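Side-chain contacts in protein sifA (Salmonella typhimurium, PDB 3CXB), which is a secreted effector that interacts with host PLEKHM2 and is required for endosomal tubulation and formation of Salmonella-induced filaments in epithelial cells: residues Gly192-Asp195 / Gly196-Gln200; Glu24-Trp27 / Lys28-Trp31; Asp136-Lys139 / Ser140-Gln143; Ile68-Glu71 / Leu72-Leu75. All coordinates share one frame; numbering follows the deposited sequence.

Contact 1: residues Gly192-Asp195 / Gly196-Gln200; sequences GHLD and GWKAQ
His193, Leu194 and Asp195 lead the chain into Gly196 and Trp197, where a loop runs into the beginning of the long helix that runs on to residue 220. Starting at His193, its carbonyl O faces Gly196 N at 3.0 Å as the backbone folds back on itself; the line is fairly straight, but the place of that nitrogen in the model is less sure, so the bond is doubtful. Leu194 carries most of the contact. Its carbonyl O accepts from Lys198 N at 3.2 Å, an i to i+4 bond of the helical kind. The same oxygen meets the Trp197 indole at its edge, in the plane of the ring, 3.2 Å from CD1. The Leu194 side chain then slants across two others: CG lies 4.1 Å from Trp197 CD1, and the branch point and both methyls gather round CE, the last carbon of the lysine chain, with CG and CD2 of Leu194 each 3.7 Å from CE of Lys198. That lysine chain is extended beyond CG, which carries CE up to the leucine. Trp197 itself is buried, its ring meeting His255 and its side chain touching Ile258 and Met261 of helix 258-267, so the start of the long helix is packed against a later part of the chain. Asp195 comes next. The opposite charges probably attract weakly at this exposed surface, although Asp195 OD1 and Lys198 NZ, at 4.5 Å, stay too far apart for a salt bridge.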
loop_
_atom_site.group_PDB
_atom_site.type_symbol
_atom_site.label_atom_id
_atom_site.label_comp_id
_atom_site.label_asym_id
_atom_site.label_seq_id
_atom_site.Cartn_x
_atom_site.Cartn_y
_atom_site.Cartn_z
ATOM N N GLY A 192 -7.500 -9.995 22.115
ATOM C CA GLY A 192 -8.861 -9.539 21.908
ATOM C C GLY A 192 -9.119 -9.699 20.419
ATOM O O GLY A 192 -9.887 -8.953 19.811
ATOM N N HIS A 193 -8.448 -10.697 19.847
ATOM C CA HIS A 193 -8.511 -11.035 18.432
ATOM C C HIS A 193 -8.521 -9.807 17.540
ATOM O O HIS A 193 -9.549 -9.158 17.354
ATOM C CB HIS A 193 -9.720 -11.921 18.137
ATOM C CG HIS A 193 -9.400 -13.078 17.243
ATOM N ND1 HIS A 193 -8.955 -12.917 15.948
ATOM C CD2 HIS A 193 -9.425 -14.412 17.469
ATOM C CE1 HIS A 193 -8.721 -14.102 15.414
ATOM N NE2 HIS A 193 -8.999 -15.027 16.316
ATOM N N LEU A 194 -7.349 -9.508 16.995
ATOM C CA LEU A 194 -7.131 -8.363 16.121
ATOM C C LEU A 194 -8.323 -7.923 15.271
ATOM O O LEU A 194 -8.494 -6.733 15.015
ATOM C CB LEU A 194 -5.922 -8.640 15.216
ATOM C CG LEU A 194 -6.099 -8.673 13.696
ATOM C CD1 LEU A 194 -4.729 -8.704 13.059
ATOM C CD2 LEU A 194 -6.915 -9.880 13.263
ATOM N N ASP A 195 -9.142 -8.875 14.836
ATOM C CA ASP A 195 -10.302 -8.561 14.007
ATOM C C ASP A 195 -11.014 -7.308 14.494
ATOM O O ASP A 195 -11.671 -6.612 13.722
ATOM C CB ASP A 195 -11.280 -9.739 13.997
ATOM C CG ASP A 195 -10.673 -11.001 13.403
ATOM O OD1 ASP A 195 -10.249 -10.957 12.225
ATOM O OD2 ASP A 195 -10.617 -12.034 14.110
ATOM N N GLY A 196 -10.876 -7.021 15.783
ATOM C CA GLY A 196 -11.516 -5.851 16.347
ATOM C C GLY A 196 -10.697 -4.591 16.165
ATOM O O GLY A 196 -11.229 -3.550 15.783
ATOM N N TRP A 197 -9.399 -4.681 16.439
ATOM C CA TRP A 197 -8.507 -3.534 16.305
ATOM C C TRP A 197 -8.560 -2.927 14.892
ATOM O O TRP A 197 -8.349 -1.725 14.712
ATOM C CB TRP A 197 -7.068 -3.954 16.662
ATOM C CG TRP A 197 -6.129 -3.873 15.520
ATOM C CD1 TRP A 197 -6.186 -4.592 14.356
ATOM C CD2 TRP A 197 -5.032 -2.972 15.379
ATOM N NE1 TRP A 197 -5.197 -4.184 13.495
ATOM C CE2 TRP A 197 -4.472 -3.192 14.098
ATOM C CE3 TRP A 197 -4.468 -1.998 16.209
ATOM C CZ2 TRP A 197 -3.374 -2.471 13.626
ATOM C CZ3 TRP A 197 -3.374 -1.280 15.739
ATOM C CH2 TRP A 197 -2.840 -1.522 14.456
ATOM N N LYS A 198 -8.841 -3.769 13.901
ATOM C CA LYS A 198 -8.920 -3.332 12.512
ATOM C C LYS A 198 -10.020 -2.307 12.311
ATOM O O LYS A 198 -9.891 -1.400 11.495
ATOM C CB LYS A 198 -9.178 -4.521 11.589
ATOM C CG LYS A 198 -8.030 -5.498 11.499
ATOM C CD LYS A 198 -8.333 -6.533 10.445
ATOM C CE LYS A 198 -7.276 -7.605 10.388
ATOM N NZ LYS A 198 -7.647 -8.659 9.393
ATOM N N ALA A 199 -11.110 -2.462 13.049
ATOM C CA ALA A 199 -12.225 -1.542 12.934
ATOM C C ALA A 199 -11.849 -0.208 13.561
ATOM O O ALA A 199 -12.301 0.851 13.123
ATOM C CB ALA A 199 -13.449 -2.129 13.622
ATOM N N GLN A 200 -11.000 -0.269 14.577
ATOM C CA GLN A 200 -10.561 0.928 15.277
ATOM C C GLN A 200 -9.564 1.697 14.425
ATOM O O GLN A 200 -9.826 2.828 14.013
ATOM C CB GLN A 200 -9.909 0.544 16.611
ATOM C CG GLN A 200 -9.474 1.732 17.463
ATOM C CD GLN A 200 -10.633 2.651 17.842
ATOM O OE1 GLN A 200 -11.610 2.220 18.456
ATOM N NE2 GLN A 200 -10.526 3.925 17.474
#

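Contact 2: residues Glu24-Trp27 / Lys28-Trp31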
loop_
_atom_site.group_PDB
_atom_site.type_symbol
_atom_site.label_atom_id
_atom_site.label_comp_id
_atom_site.label_asym_id
_atom_site.label_seq_id
_atom_site.Cartn_x
_atom_site.Cartn_y
_atom_site.Cartn_z
ATOM N N GLU A 24 -4.954 -10.316 -27.044
ATOM C CA GLU A 24 -3.622 -10.524 -27.602
ATOM C C GLU A 24 -3.302 -12.007 -27.677
ATOM O O GLU A 24 -3.914 -12.826 -26.992
ATOM C CB GLU A 24 -2.559 -9.830 -26.744
ATOM C CG GLU A 24 -2.742 -8.323 -26.575
ATOM C CD GLU A 24 -2.575 -7.547 -27.873
ATOM O OE1 GLU A 24 -2.737 -6.310 -27.855
ATOM O OE2 GLU A 24 -2.281 -8.167 -28.914
ATOM N N ALA A 25 -2.326 -12.350 -28.505
ATOM C CA ALA A 25 -1.949 -13.736 -28.649
ATOM C C ALA A 25 -1.593 -14.301 -27.287
ATOM O O ALA A 25 -2.207 -15.265 -26.841
ATOM C CB ALA A 25 -0.790 -13.871 -29.593
ATOM N N TRP A 26 -0.619 -13.708 -26.604
ATOM C CA TRP A 26 -0.263 -14.237 -25.293
ATOM C C TRP A 26 -1.380 -14.088 -24.244
ATOM O O TRP A 26 -1.391 -14.796 -23.242
ATOM C CB TRP A 26 1.035 -13.610 -24.804
ATOM C CG TRP A 26 2.202 -14.001 -25.654
ATOM C CD1 TRP A 26 2.924 -13.186 -26.476
ATOM C CD2 TRP A 26 2.773 -15.309 -25.783
ATOM N NE1 TRP A 26 3.911 -13.904 -27.110
ATOM C CE2 TRP A 26 3.841 -15.208 -26.704
ATOM C CE3 TRP A 26 2.487 -16.554 -25.212
ATOM C CZ2 TRP A 26 4.626 -16.313 -27.065
ATOM C CZ3 TRP A 26 3.273 -17.657 -25.576
ATOM C CH2 TRP A 26 4.327 -17.524 -26.492
ATOM N N TRP A 27 -2.331 -13.188 -24.467
ATOM C CA TRP A 27 -3.421 -13.033 -23.515
ATOM C C TRP A 27 -4.370 -14.235 -23.654
ATOM O O TRP A 27 -4.713 -14.882 -22.653
ATOM C CB TRP A 27 -4.162 -11.719 -23.779
ATOM C CG TRP A 27 -5.223 -11.376 -22.772
ATOM C CD1 TRP A 27 -5.587 -12.106 -21.676
ATOM C CD2 TRP A 27 -6.099 -10.239 -22.801
ATOM N NE1 TRP A 27 -6.639 -11.502 -21.026
ATOM C CE2 TRP A 27 -6.973 -10.355 -21.699
ATOM C CE3 TRP A 27 -6.231 -9.136 -23.651
ATOM C CZ2 TRP A 27 -7.970 -9.406 -21.429
ATOM C CZ3 TRP A 27 -7.226 -8.191 -23.378
ATOM C CH2 TRP A 27 -8.077 -8.335 -22.281
ATOM N N LYS A 28 -4.782 -14.546 -24.885
ATOM C CA LYS A 28 -5.683 -15.681 -25.124
ATOM C C LYS A 28 -5.092 -17.002 -24.637
ATOM O O LYS A 28 -5.816 -17.880 -24.165
ATOM C CB LYS A 28 -6.033 -15.816 -26.609
ATOM C CG LYS A 28 -7.007 -14.790 -27.085
ATOM C CD LYS A 28 -7.316 -14.970 -28.542
ATOM C CE LYS A 28 -8.165 -13.802 -29.055
ATOM N NZ LYS A 28 -8.529 -13.937 -30.500
ATOM N N VAL A 29 -3.780 -17.143 -24.761
ATOM C CA VAL A 29 -3.126 -18.350 -24.305
ATOM C C VAL A 29 -3.091 -18.346 -22.775
ATOM O O VAL A 29 -3.220 -19.389 -22.142
ATOM C CB VAL A 29 -1.683 -18.465 -24.893
ATOM C CG1 VAL A 29 -0.922 -17.211 -24.626
ATOM C CG2 VAL A 29 -0.941 -19.638 -24.281
ATOM N N LEU A 30 -2.943 -17.173 -22.173
ATOM C CA LEU A 30 -2.883 -17.106 -20.718
ATOM C C LEU A 30 -4.259 -17.311 -20.140
ATOM O O LEU A 30 -4.429 -18.006 -19.144
ATOM C CB LEU A 30 -2.350 -15.754 -20.246
ATOM C CG LEU A 30 -2.519 -15.567 -18.736
ATOM C CD1 LEU A 30 -1.780 -16.668 -18.001
ATOM C CD2 LEU A 30 -1.992 -14.240 -18.315
ATOM N N TRP A 31 -5.244 -16.699 -20.784
ATOM C CA TRP A 31 -6.607 -16.795 -20.309
ATOM C C TRP A 31 -7.147 -18.205 -20.417
ATOM O O TRP A 31 -7.879 -18.663 -19.539
ATOM C CB TRP A 31 -7.508 -15.836 -21.075
ATOM C CG TRP A 31 -8.901 -15.826 -20.543
ATOM C CD1 TRP A 31 -10.028 -16.237 -21.193
ATOM C CD2 TRP A 31 -9.312 -15.436 -19.230
ATOM N NE1 TRP A 31 -11.116 -16.133 -20.367
ATOM C CE2 TRP A 31 -10.706 -15.640 -19.154
ATOM C CE3 TRP A 31 -8.637 -14.937 -18.105
ATOM C CZ2 TRP A 31 -11.438 -15.363 -17.999
ATOM C CZ3 TRP A 31 -9.364 -14.666 -16.958
ATOM C CH2 TRP A 31 -10.752 -14.880 -16.916
#
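Trp26 meets Val29, and Trp27 meets Trp31, across one turn of helix 25-34. Backbone bonds hold that turn: Lys28 N donates to Glu24 O at 2.9 Å, almost straight at 174°, Val29 N to Ala25 O at 3.2 Å, and Trp31 N to Trp27 O at 2.7 Å. Glu24 occupies the N-cap position, so its carbonyl takes the first of these i to i+4 bonds. The apolar contacts are fewer. Trp26 and Val29 lie side by side and point the same way, with CE3 on the benzene part of the indole next to Val29 CG1; that methyl sits too close to the Trp26 backbone in the model, so its exact distance is doubtful. One turn round, Trp31 holds CG anti to its backbone N (chi1 -175°), which sends its ring away from the first turn and brings only its CB near the pyrrole side of Trp27, 4.2 Å from CD1. Outside the helix, the Trp27 ring stacks on Phe55 and Trp31 makes a cation-pi contact with Lys23. Trp27 and Trp31 both touch Leu50 of helix 42-54, while Trp26 reaches Asn126 and Tyr128 on strand 126-132, an edge strand of the five-stranded antiparallel sheet.

Contact 3: residues Asp136-Lys139 / Ser140-Gln143; sequences DILK and SHPQ
Leu138 to His141 form a type I beta turn, closed by His141 N donating to Leu138 O at 3.1 Å, with the donor well above the carbonyl plane (61° out of it). Across that turn the two side chains slant past each other. The CD2 methyl of Leu138 comes to the edge of the imidazole, near the ring plane, 4.1 Å from CD2 of His141, and Leu138 CB is 4.2 Å from the same ring carbon. Both residues set CG beside their own backbone N (chi1 -60° for Leu138), which turns the pair to meet. Ser140 OG stands 3.9 Å above one face of the histidine ring, offset toward its rim; it also makes a weak hydrogen bond with Glu289. An Asx turn leads into the beta turn and shares Leu138 with it: Asp136 OD2 accepts from Leu138 N at 3.0 Å, from above the carboxylate plane. That oxygen has a second donor in Ala146 N, which ties this connection between strands 126-132 and 145-153 to the start of the latter. Leu138 is buried against Met286 and Ile290 of helix 283-303, and His141 touches Met286 as well. Lys139 bends at chi2 (64°) and then runs extended to NZ, which makes a hydrogen bond with Arg134 O.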
loop_
_atom_site.group_PDB
_atom_site.type_symbol
_atom_site.label_atom_id
_atom_site.label_comp_id
_atom_site.label_asym_id
_atom_site.label_seq_id
_atom_site.Cartn_x
_atom_site.Cartn_y
_atom_site.Cartn_z
ATOM N N ASP A 136 11.524 6.405 -3.289
ATOM C CA ASP A 136 12.275 7.233 -2.365
ATOM C C ASP A 136 11.208 7.862 -1.515
ATOM O O ASP A 136 10.533 8.799 -1.939
ATOM C CB ASP A 136 13.077 8.328 -3.063
ATOM C CG ASP A 136 13.841 9.212 -2.064
ATOM O OD1 ASP A 136 14.413 10.253 -2.458
ATOM O OD2 ASP A 136 13.874 8.860 -0.865
ATOM N N ILE A 137 11.049 7.330 -0.310
ATOM C CA ILE A 137 10.029 7.819 0.589
ATOM C C ILE A 137 10.368 9.182 1.162
ATOM O O ILE A 137 9.529 9.817 1.792
ATOM C CB ILE A 137 9.776 6.800 1.725
ATOM C CG1 ILE A 137 10.977 6.759 2.677
ATOM C CG2 ILE A 137 9.512 5.412 1.120
ATOM C CD1 ILE A 137 10.732 5.915 3.921
ATOM N N LEU A 138 11.596 9.634 0.922
ATOM C CA LEU A 138 12.068 10.932 1.416
ATOM C C LEU A 138 12.228 11.841 0.224
ATOM O O LEU A 138 13.315 12.370 -0.040
ATOM C CB LEU A 138 13.415 10.773 2.114
ATOM C CG LEU A 138 13.435 9.830 3.318
ATOM C CD1 LEU A 138 14.872 9.613 3.714
ATOM C CD2 LEU A 138 12.636 10.410 4.479
ATOM N N LYS A 139 11.130 12.006 -0.502
ATOM C CA LYS A 139 11.119 12.826 -1.696
ATOM C C LYS A 139 11.430 14.288 -1.394
ATOM O O LYS A 139 12.194 14.923 -2.112
ATOM C CB LYS A 139 9.762 12.698 -2.388
ATOM C CG LYS A 139 9.859 12.436 -3.889
ATOM C CD LYS A 139 10.508 11.104 -4.191
ATOM C CE LYS A 139 10.687 10.938 -5.678
ATOM N NZ LYS A 139 11.307 9.641 -6.041
ATOM N N SER A 140 10.851 14.812 -0.319
ATOM C CA SER A 140 11.067 16.197 0.073
ATOM C C SER A 140 12.486 16.471 0.567
ATOM O O SER A 140 12.800 17.590 0.963
ATOM C CB SER A 140 10.066 16.594 1.155
ATOM O OG SER A 140 10.145 15.722 2.269
ATOM N N HIS A 141 13.337 15.451 0.559
ATOM C CA HIS A 141 14.717 15.618 0.991
ATOM C C HIS A 141 15.638 15.224 -0.145
ATOM O O HIS A 141 15.740 14.052 -0.506
ATOM C CB HIS A 141 15.007 14.764 2.219
ATOM C CG HIS A 141 14.188 15.140 3.411
ATOM N ND1 HIS A 141 14.209 16.405 3.958
ATOM C CD2 HIS A 141 13.310 14.423 4.154
ATOM C CE1 HIS A 141 13.380 16.451 4.986
ATOM N NE2 HIS A 141 12.821 15.263 5.125
ATOM N N PRO A 142 16.321 16.217 -0.731
ATOM C CA PRO A 142 17.260 16.069 -1.844
ATOM C C PRO A 142 18.496 15.234 -1.524
ATOM O O PRO A 142 18.756 14.225 -2.178
ATOM C CB PRO A 142 17.612 17.512 -2.183
ATOM C CG PRO A 142 17.549 18.185 -0.843
ATOM C CD PRO A 142 16.260 17.622 -0.290
ATOM N N GLN A 143 19.257 15.658 -0.523
ATOM C CA GLN A 143 20.470 14.948 -0.142
ATOM C C GLN A 143 20.192 13.732 0.725
ATOM O O GLN A 143 20.959 13.426 1.637
ATOM C CB GLN A 143 21.420 15.895 0.593
ATOM C CG GLN A 143 22.258 16.776 -0.322
ATOM C CD GLN A 143 23.701 16.308 -0.416
ATOM O OE1 GLN A 143 23.972 15.148 -0.728
ATOM N NE2 GLN A 143 24.635 17.215 -0.146
#

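Contact 4: residues Ile68-Glu71 / Leu72-Leu75; sequences IFFE and LKEL
Phe70 and Lys73, together with Ile68 and Leu72, supply the side-chain contacts along the last two turns of helix 62-75. The backbone bonds are the regular i to i+4 set. Leu72 N donates to Ile68 O, Lys73 N to Phe69 O at 3.0 Å, Glu74 N to Phe70 O at 2.7 Å and Leu75 N to Glu71 O; the third is the straightest, at 164°.

Among the apolar and aromatic contacts, Phe70 and Lys73 run side by side in the same direction. The lysine keeps CG anti to its backbone N (chi1 -174°) and stays extended beyond it, so its methylene chain follows the phenyl group, and CD comes 3.9 Å from Phe70 CD1. Between two buried side chains, CG2 of Ile68 approaches CD1 of Leu72 at 4.3 Å. Neighbouring Phe69 turns its edge to Phe70, its CD2 sitting 3.7 Å above the plane of that ring and over its centre. Phe70 also meets the ring of Tyr158 and touches Tyr152 on strand 145-153, while Leu72 touches Ala46 of helix 42-54 and Phe84 of strand 84-87.

The charged ends find partners outside the two segments. Lys73 NZ forms a salt bridge with Asp157, and Glu71 OE2 one with Arg64, two turns earlier on the same helix. The lysine thus divides its work: its hydrocarbon stem packs beside a buried phenylalanine, while its ammonium is satisfied by a carboxylate beyond, which probably steadies the charge and holds the stem beside the ring.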
loop_
_atom_site.group_PDB
_atom_site.type_symbol
_atom_site.label_atom_id
_atom_site.label_comp_id
_atom_site.label_asym_id
_atom_site.label_seq_id
_atom_site.Cartn_x
_atom_site.Cartn_y
_atom_site.Cartn_z
ATOM N N ILE A 68 -3.326 -5.801 -8.035
ATOM C CA ILE A 68 -4.000 -6.587 -9.050
ATOM C C ILE A 68 -3.716 -8.047 -8.892
ATOM O O ILE A 68 -4.575 -8.905 -9.151
ATOM C CB ILE A 68 -3.607 -6.143 -10.462
ATOM C CG1 ILE A 68 -3.934 -4.651 -10.638
ATOM C CG2 ILE A 68 -4.389 -6.948 -11.485
ATOM C CD1 ILE A 68 -3.407 -4.033 -11.947
ATOM N N PHE A 69 -2.499 -8.328 -8.450
ATOM C CA PHE A 69 -2.092 -9.700 -8.247
ATOM C C PHE A 69 -3.049 -10.353 -7.239
ATOM O O PHE A 69 -3.628 -11.405 -7.509
ATOM C CB PHE A 69 -0.661 -9.742 -7.717
ATOM C CG PHE A 69 -0.155 -11.127 -7.488
ATOM C CD1 PHE A 69 0.227 -11.927 -8.562
ATOM C CD2 PHE A 69 -0.063 -11.638 -6.193
ATOM C CE1 PHE A 69 0.702 -13.214 -8.365
ATOM C CE2 PHE A 69 0.410 -12.927 -5.983
ATOM C CZ PHE A 69 0.796 -13.721 -7.083
ATOM N N PHE A 70 -3.234 -9.707 -6.089
ATOM C CA PHE A 70 -4.105 -10.255 -5.055
ATOM C C PHE A 70 -5.593 -10.178 -5.370
ATOM O O PHE A 70 -6.388 -10.948 -4.846
ATOM C CB PHE A 70 -3.768 -9.612 -3.710
ATOM C CG PHE A 70 -2.436 -10.060 -3.177
ATOM C CD1 PHE A 70 -2.293 -11.308 -2.586
ATOM C CD2 PHE A 70 -1.305 -9.281 -3.345
ATOM C CE1 PHE A 70 -1.039 -11.781 -2.209
ATOM C CE2 PHE A 70 -0.035 -9.760 -2.963
ATOM C CZ PHE A 70 0.091 -11.000 -2.389
ATOM N N GLU A 71 -5.982 -9.258 -6.236
ATOM C CA GLU A 71 -7.388 -9.209 -6.592
ATOM C C GLU A 71 -7.618 -10.507 -7.371
ATOM O O GLU A 71 -8.668 -11.134 -7.283
ATOM C CB GLU A 71 -7.689 -7.973 -7.454
ATOM C CG GLU A 71 -7.980 -6.692 -6.640
ATOM C CD GLU A 71 -8.059 -5.416 -7.487
ATOM O OE1 GLU A 71 -8.725 -5.444 -8.552
ATOM O OE2 GLU A 71 -7.473 -4.381 -7.076
ATOM N N LEU A 72 -6.613 -10.922 -8.127
ATOM C CA LEU A 72 -6.740 -12.148 -8.885
ATOM C C LEU A 72 -6.784 -13.326 -7.917
ATOM O O LEU A 72 -7.677 -14.166 -7.987
ATOM C CB LEU A 72 -5.562 -12.303 -9.855
ATOM C CG LEU A 72 -5.585 -11.352 -11.055
ATOM C CD1 LEU A 72 -4.216 -11.270 -11.689
ATOM C CD2 LEU A 72 -6.631 -11.838 -12.083
ATOM N N LYS A 73 -5.819 -13.375 -7.004
ATOM C CA LYS A 73 -5.755 -14.460 -6.044
ATOM C C LYS A 73 -7.077 -14.555 -5.291
ATOM O O LYS A 73 -7.654 -15.633 -5.149
ATOM C CB LYS A 73 -4.613 -14.228 -5.072
ATOM C CG LYS A 73 -4.381 -15.391 -4.134
ATOM C CD LYS A 73 -3.256 -15.072 -3.162
ATOM C CE LYS A 73 -3.145 -16.099 -2.056
ATOM N NZ LYS A 73 -2.230 -15.585 -0.993
ATOM N N GLU A 74 -7.567 -13.414 -4.831
ATOM C CA GLU A 74 -8.828 -13.360 -4.112
ATOM C C GLU A 74 -9.988 -13.803 -5.022
ATOM O O GLU A 74 -10.943 -14.415 -4.554
ATOM C CB GLU A 74 -9.052 -11.938 -3.584
ATOM C CG GLU A 74 -9.965 -11.820 -2.363
ATOM C CD GLU A 74 -11.434 -12.134 -2.664
ATOM O OE1 GLU A 74 -11.978 -11.594 -3.654
ATOM O OE2 GLU A 74 -12.056 -12.909 -1.901
ATOM N N LEU A 75 -9.909 -13.521 -6.318
ATOM C CA LEU A 75 -10.989 -13.918 -7.228
ATOM C C LEU A 75 -11.014 -15.411 -7.558
ATOM O O LEU A 75 -12.052 -15.966 -7.919
ATOM C CB LEU A 75 -10.910 -13.140 -8.546
ATOM C CG LEU A 75 -11.275 -11.655 -8.513
ATOM C CD1 LEU A 75 -11.021 -11.033 -9.885
ATOM C CD2 LEU A 75 -12.737 -11.495 -8.102
#

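Contacts 2 and 4 are the nearest pair, with centres 18 Å apart and nearest atoms about 6 Å apart. They do not touch, but both pack on helix 42-54: contact 2 through Leu50, contact 4 through Ala46 and Cys49. Contact 4 and contact 3 share strand 145-153, at Tyr152 and Ala146 respectively, although their centres are 32 Å apart and lie on opposite sides of the chain's centre. Contact 1 is also opposite contact 3, 34 Å between centres, and its centre is 24 Å from that of contact 4. All four fall within the region that interacts with host PLEKHM2, which spans nearly the whole chain and so singles out none of them.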